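PDB 1QYI: hypothetical protein from Staphylococcus aureus subsp. aureus, which is of unknown function but belongs to the haloacid dehalogenase (HAD)-like clan and is possibly a hydrolase. Local coordinates for residues D91-L96 / Q116-N121; V11-E16 / Y209-L214. All blocks are in the same frame, centred on the assembly; numbering follows the deposited sequence.

Contact 1: D91-L96 / Q116-N121; sequences DILKKL and QNISTN
Ile-118 points its two branches at three aliphatic side chains of 91-96 and meets each at about a right angle. The CG2 methyl serves two of them. CG2 of Ile-118 stands 3.7 Å from CD1 of Leu-96 and 4.0 Å from CG2 of Ile-92. The longer branch serves the third, with CD1 of Ile-118 3.8 Å from CD2 of Leu-93. The first torsion divides this work: CG1 is anti to the carbonyl carbon (chi1 -67°), and CG2 is anti to the backbone N.

Leu-96 straddles two partners. While CD1 meets Ile-118, CD2 lies beside the main chain at Asn-121. There CD2 of Leu-96 is 3.7 Å from CB of Asn-121 and also lies against its backbone carbonyl. No hydrogen bond joins the segments, so methyl groups carry most of the contact.

Each segment folds back on itself. A type I turn runs from Leu-93 to Leu-96 and swings Leu-96 round to the side of Ile-118. At the end of the helix, Lys-95 N bonds to Ile-92 O at 3.2 Å. Within 116-121, Asn-121 N bonds to Ile-118 O at 3.1 Å over a short 3-10 turn, with both residues directed at 91-96.

The contact packs the C-terminal end of helix 77-93 against the loop that follows helix 111-115. Phe-104 of helix 98-106 touches both Leu-93 and Ile-118. Phe-126 lies on Ile-92. On the exposed flank, Lys-94 forms a salt bridge with Glu-158 of helix 144-158.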
loop_
_atom_site.group_PDB
_atom_site.type_symbol
_atom_site.label_atom_id
_atom_site.label_comp_id
_atom_site.label_asym_id
_atom_site.label_seq_id
_atom_site.Cartn_x
_atom_site.Cartn_y
_atom_site.Cartn_z
ATOM N N ASP A 91 22.212 10.514 -8.804
ATOM C CA ASP A 91 22.863 10.241 -10.080
ATOM C C ASP A 91 22.972 11.492 -10.963
ATOM O O ASP A 91 23.978 11.704 -11.650
ATOM C CB ASP A 91 22.101 9.127 -10.812
ATOM C CG ASP A 91 22.900 8.523 -11.950
ATOM O OD1 ASP A 91 24.141 8.404 -11.815
ATOM O OD2 ASP A 91 22.286 8.127 -12.962
ATOM N N ILE A 92 21.927 12.310 -10.941
ATOM C CA ILE A 92 21.879 13.544 -11.713
ATOM C C ILE A 92 22.739 14.609 -11.018
ATOM O O ILE A 92 23.360 15.446 -11.677
ATOM C CB ILE A 92 20.408 14.057 -11.849
ATOM C CG1 ILE A 92 19.558 12.999 -12.541
ATOM C CG2 ILE A 92 20.357 15.349 -12.654
ATOM C CD1 ILE A 92 18.095 13.348 -12.628
ATOM N N LEU A 93 22.779 14.574 -9.688
ATOM C CA LEU A 93 23.560 15.544 -8.926
ATOM C C LEU A 93 25.067 15.350 -9.038
ATOM O O LEU A 93 25.833 16.268 -8.747
ATOM C CB LEU A 93 23.172 15.508 -7.452
ATOM C CG LEU A 93 21.765 15.994 -7.151
ATOM C CD1 LEU A 93 21.451 15.687 -5.706
ATOM C CD2 LEU A 93 21.648 17.481 -7.432
ATOM N N LYS A 94 25.493 14.163 -9.452
ATOM C CA LYS A 94 26.913 13.885 -9.590
ATOM C C LYS A 94 27.419 14.376 -10.947
ATOM O O LYS A 94 28.573 14.154 -11.311
ATOM C CB LYS A 94 27.161 12.383 -9.433
ATOM C CG LYS A 94 28.619 11.990 -9.293
ATOM C CD LYS A 94 28.766 10.504 -8.995
ATOM C CE LYS A 94 28.245 9.650 -10.141
ATOM N NZ LYS A 94 28.277 8.194 -9.815
ATOM N N LYS A 95 26.545 15.048 -11.692
ATOM C CA LYS A 95 26.900 15.585 -13.000
ATOM C C LYS A 95 27.114 17.100 -12.921
ATOM O O LYS A 95 27.587 17.717 -13.877
ATOM C CB LYS A 95 25.804 15.268 -14.026
ATOM C CG LYS A 95 25.514 13.781 -14.201
ATOM C CD LYS A 95 26.584 13.063 -15.004
ATOM C CE LYS A 95 26.443 13.337 -16.502
ATOM N NZ LYS A 95 25.208 12.708 -17.090
ATOM N N LEU A 96 26.763 17.698 -11.785
ATOM C CA LEU A 96 26.934 19.139 -11.589
ATOM C C LEU A 96 28.208 19.386 -10.786
ATOM O O LEU A 96 28.797 18.448 -10.241
ATOM C CB LEU A 96 25.743 19.734 -10.831
ATOM C CG LEU A 96 24.321 19.511 -11.348
ATOM C CD1 LEU A 96 23.352 20.273 -10.452
ATOM C CD2 LEU A 96 24.196 19.966 -12.787
ATOM N N GLN A 116 13.809 22.401 -9.493
ATOM C CA GLN A 116 13.620 23.121 -10.751
ATOM C C GLN A 116 14.849 23.875 -11.269
ATOM O O GLN A 116 14.809 24.477 -12.347
ATOM C CB GLN A 116 12.468 24.102 -10.589
ATOM C CG GLN A 116 11.218 23.452 -10.040
ATOM C CD GLN A 116 10.164 24.463 -9.649
ATOM O OE1 GLN A 116 9.053 24.102 -9.264
ATOM N NE2 GLN A 116 10.511 25.738 -9.735
ATOM N N ASN A 117 15.941 23.828 -10.515
ATOM C CA ASN A 117 17.151 24.532 -10.900
ATOM C C ASN A 117 18.349 23.615 -11.109
ATOM O O ASN A 117 19.492 24.011 -10.871
ATOM C CB ASN A 117 17.500 25.575 -9.835
ATOM C CG ASN A 117 16.374 26.556 -9.593
ATOM O OD1 ASN A 117 15.741 27.035 -10.541
ATOM N ND2 ASN A 117 16.123 26.877 -8.334
ATOM N N ILE A 118 18.104 22.398 -11.568
ATOM C CA ILE A 118 19.191 21.454 -11.766
ATOM C C ILE A 118 19.425 21.135 -13.237
ATOM O O ILE A 118 20.566 21.073 -13.689
ATOM C CB ILE A 118 18.906 20.142 -10.995
ATOM C CG1 ILE A 118 18.936 20.404 -9.491
ATOM C CG2 ILE A 118 19.921 19.095 -11.361
ATOM C CD1 ILE A 118 18.475 19.232 -8.668
ATOM N N SER A 119 18.334 20.942 -13.973
ATOM C CA SER A 119 18.384 20.609 -15.391
ATOM C C SER A 119 19.089 21.678 -16.237
ATOM O O SER A 119 19.720 21.364 -17.250
ATOM C CB SER A 119 16.956 20.393 -15.902
ATOM O OG SER A 119 16.942 19.693 -17.140
ATOM N N THR A 120 18.986 22.936 -15.823
ATOM C CA THR A 120 19.609 24.029 -16.558
ATOM C C THR A 120 21.137 24.030 -16.452
ATOM O O THR A 120 21.820 24.643 -17.274
ATOM C CB THR A 120 19.085 25.399 -16.065
ATOM O OG1 THR A 120 19.536 25.648 -14.722
ATOM C CG2 THR A 120 17.552 25.421 -16.091
ATOM N N ASN A 121 21.663 23.331 -15.447
ATOM C CA ASN A 121 23.106 23.266 -15.213
ATOM C C ASN A 121 23.755 21.978 -15.711
ATOM O O ASN A 121 24.913 21.692 -15.389
ATOM C CB ASN A 121 23.393 23.429 -13.722
ATOM C CG ASN A 121 23.036 24.807 -13.213
ATOM O OD1 ASN A 121 22.530 24.958 -12.102
ATOM N ND2 ASN A 121 23.309 25.823 -14.021
#

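Contact 2: V11-E16 / Y209-L214; sequences VFLSEE and YQEIIL
Leu-214 lays its side chain along the backbone of 11-14. CB of Leu-214 is 3.6 Å from Phe-12 O. CD2 of Leu-214 ends 3.9 Å from CB of Ser-14. CG is anti to its own carbonyl carbon (chi1 -74°), which sets it beside the Leu-13 carbonyl, with CD1 between Leu-13 O and Val-11 N.

The backbones pair in antiparallel fashion at a single bridge. Leu-13 and Ile-213 form the non-hydrogen-bonded pair, and a bond flanks them on either side. Leu-214 N donates to Phe-12 O at 3.1 Å from above the carbonyl plane, 37° out of it. Ser-14 N donates to Ile-212 O at 3.2 Å, nearly in line with that carbonyl bond. The same oxygen takes a weak bond from Ser-14 OG and a CA-H contact from Leu-13.

Ser-14 OG also faces the side chain of Ile-212. The first torsion of Ile-212 is close to eclipsed, so its tight contacts are doubtful. As modelled, CG1 of Ile-212 lies 3.8 Å from CB of Glu-16.

Leu-13 crosses Glu-211 at about a right angle, with CD1 of Leu-13 3.7 Å from CG of Glu-211. The Glu-211 carboxylate has a long, weak ion pair with Arg-240. Glu-16 turns its carboxylate to Arg-56 in a salt bridge.

Phe-12 makes edge-to-face contacts with Phe-6 and Phe-249. Segment 11-16 follows the central strand 3-6. The loop segment 209-214 leads into helix 217-229. The paired linkers, with a large helical insert between them, are consistent with the junction of core and C1-type cap in HAD proteins.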
loop_
_atom_site.group_PDB
_atom_site.type_symbol
_atom_site.label_atom_id
_atom_site.label_comp_id
_atom_site.label_asym_id
_atom_site.label_seq_id
_atom_site.Cartn_x
_atom_site.Cartn_y
_atom_site.Cartn_z
ATOM N N VAL A 11 -8.287 -10.303 -1.782
ATOM C CA VAL A 11 -9.610 -10.928 -1.818
ATOM C C VAL A 11 -10.521 -10.312 -2.879
ATOM O O VAL A 11 -10.954 -10.980 -3.818
ATOM C CB VAL A 11 -10.337 -10.788 -0.454
ATOM C CG1 VAL A 11 -11.753 -11.325 -0.564
ATOM C CG2 VAL A 11 -9.572 -11.520 0.629
ATOM N N PHE A 12 -10.819 -9.029 -2.690
ATOM C CA PHE A 12 -11.687 -8.269 -3.583
ATOM C C PHE A 12 -10.864 -7.408 -4.534
ATOM O O PHE A 12 -11.166 -7.310 -5.726
ATOM C CB PHE A 12 -12.601 -7.361 -2.758
ATOM C CG PHE A 12 -13.673 -8.096 -1.987
ATOM C CD1 PHE A 12 -14.835 -8.543 -2.628
ATOM C CD2 PHE A 12 -13.544 -8.304 -0.613
ATOM C CE1 PHE A 12 -15.858 -9.181 -1.913
ATOM C CE2 PHE A 12 -14.559 -8.939 0.109
ATOM C CZ PHE A 12 -15.726 -9.381 -0.544
ATOM N N LEU A 13 -9.827 -6.772 -3.995
ATOM C CA LEU A 13 -8.958 -5.896 -4.782
ATOM C C LEU A 13 -7.494 -6.296 -4.622
ATOM O O LEU A 13 -7.141 -7.006 -3.687
ATOM C CB LEU A 13 -9.125 -4.456 -4.311
ATOM C CG LEU A 13 -10.532 -3.894 -4.076
ATOM C CD1 LEU A 13 -10.385 -2.507 -3.471
ATOM C CD2 LEU A 13 -11.340 -3.833 -5.379
ATOM N N SER A 14 -6.641 -5.849 -5.534
ATOM C CA SER A 14 -5.229 -6.167 -5.418
ATOM C C SER A 14 -4.483 -4.889 -5.081
ATOM O O SER A 14 -5.085 -3.819 -5.037
ATOM C CB SER A 14 -4.693 -6.786 -6.709
ATOM O OG SER A 14 -5.017 -5.996 -7.837
ATOM N N GLU A 15 -3.183 -5.002 -4.825
ATOM C CA GLU A 15 -2.364 -3.843 -4.469
ATOM C C GLU A 15 -1.571 -3.274 -5.638
ATOM O O GLU A 15 -0.846 -2.295 -5.473
ATOM C CB GLU A 15 -1.387 -4.219 -3.358
ATOM C CG GLU A 15 -2.023 -4.503 -2.012
ATOM C CD GLU A 15 -1.008 -4.993 -0.994
ATOM O OE1 GLU A 15 -0.366 -6.035 -1.254
ATOM O OE2 GLU A 15 -0.853 -4.344 0.064
ATOM N N GLU A 16 -1.714 -3.895 -6.808
ATOM C CA GLU A 16 -0.998 -3.488 -8.020
ATOM C C GLU A 16 -0.980 -1.989 -8.293
ATOM O O GLU A 16 0.076 -1.414 -8.575
ATOM C CB GLU A 16 -1.593 -4.201 -9.240
ATOM C CG GLU A 16 -1.297 -5.694 -9.294
ATOM C CD GLU A 16 0.194 -5.985 -9.354
ATOM O OE1 GLU A 16 0.877 -5.469 -10.269
ATOM O OE2 GLU A 16 0.682 -6.737 -8.491
ATOM N N TYR A 209 -10.241 5.224 -7.779
ATOM C CA TYR A 209 -11.462 4.918 -8.507
ATOM C C TYR A 209 -11.227 3.912 -9.636
ATOM O O TYR A 209 -12.175 3.427 -10.236
ATOM C CB TYR A 209 -12.053 6.204 -9.075
ATOM C CG TYR A 209 -12.471 7.188 -8.027
ATOM C CD1 TYR A 209 -13.654 7.019 -7.312
ATOM C CD2 TYR A 209 -11.709 8.331 -7.786
ATOM C CE1 TYR A 209 -14.075 7.980 -6.392
ATOM C CE2 TYR A 209 -12.115 9.289 -6.866
ATOM C CZ TYR A 209 -13.302 9.114 -6.175
ATOM O OH TYR A 209 -13.723 10.089 -5.286
ATOM N N GLN A 210 -9.969 3.603 -9.928
ATOM C CA GLN A 210 -9.672 2.647 -10.989
ATOM C C GLN A 210 -8.857 1.518 -10.398
ATOM O O GLN A 210 -7.857 1.082 -10.972
ATOM C CB GLN A 210 -8.878 3.305 -12.118
ATOM C CG GLN A 210 -9.356 4.703 -12.449
ATOM C CD GLN A 210 -8.768 5.231 -13.731
ATOM O OE1 GLN A 210 -8.868 6.418 -14.021
ATOM N NE2 GLN A 210 -8.165 4.346 -14.519
ATOM N N GLU A 211 -9.295 1.052 -9.235
ATOM C CA GLU A 211 -8.624 -0.019 -8.517
ATOM C C GLU A 211 -8.731 -1.335 -9.305
ATOM O O GLU A 211 -9.733 -1.609 -9.972
ATOM C CB GLU A 211 -9.256 -0.147 -7.123
ATOM C CG GLU A 211 -8.362 -0.754 -6.047
ATOM C CD GLU A 211 -7.356 0.237 -5.444
ATOM O OE1 GLU A 211 -7.766 1.307 -4.956
ATOM O OE2 GLU A 211 -6.147 -0.062 -5.443
ATOM N N ILE A 212 -7.668 -2.130 -9.236
ATOM C CA ILE A 212 -7.583 -3.421 -9.915
ATOM C C ILE A 212 -8.474 -4.467 -9.223
ATOM O O ILE A 212 -8.243 -4.845 -8.076
ATOM C CB ILE A 212 -6.122 -3.935 -9.945
ATOM C CG1 ILE A 212 -5.181 -2.932 -9.276
ATOM C CG2 ILE A 212 -5.669 -4.097 -11.379
ATOM C CD1 ILE A 212 -5.447 -2.641 -7.779
ATOM N N ILE A 213 -9.489 -4.937 -9.935
ATOM C CA ILE A 213 -10.401 -5.909 -9.372
ATOM C C ILE A 213 -9.819 -7.316 -9.479
ATOM O O ILE A 213 -9.121 -7.637 -10.446
ATOM C CB ILE A 213 -11.761 -5.890 -10.106
ATOM C CG1 ILE A 213 -12.092 -4.480 -10.616
ATOM C CG2 ILE A 213 -12.839 -6.434 -9.185
ATOM C CD1 ILE A 213 -12.323 -3.433 -9.540
ATOM N N LEU A 214 -10.106 -8.156 -8.489
ATOM C CA LEU A 214 -9.610 -9.525 -8.510
ATOM C C LEU A 214 -10.683 -10.431 -9.109
ATOM O O LEU A 214 -10.376 -11.363 -9.854
ATOM C CB LEU A 214 -9.233 -9.984 -7.098
ATOM C CG LEU A 214 -7.944 -9.434 -6.468
ATOM C CD1 LEU A 214 -7.996 -9.682 -4.973
ATOM C CD2 LEU A 214 -6.701 -10.085 -7.076
#

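Overall arrangement
From the N terminus, strand 3-6 leads into 11-16, the first half of contact 2. The chain then makes a long excursion, rich in helix and without strands, before 209-214 closes the loop. Contact 1 is nested inside it. There 91-96 and 116-121 close a much shorter loop that includes helices 98-106 and 111-115. The two contacts do not touch: their centres are 38 Å apart and their nearest atoms about 24 Å. Contact 1 ties the end of helix 77-93 to the loop after helix 111-115, far out in the insert. Contact 2 joins the insert's two ends beside the parallel sheet, to which the chain returns through helix 217-229 and strand 233-237.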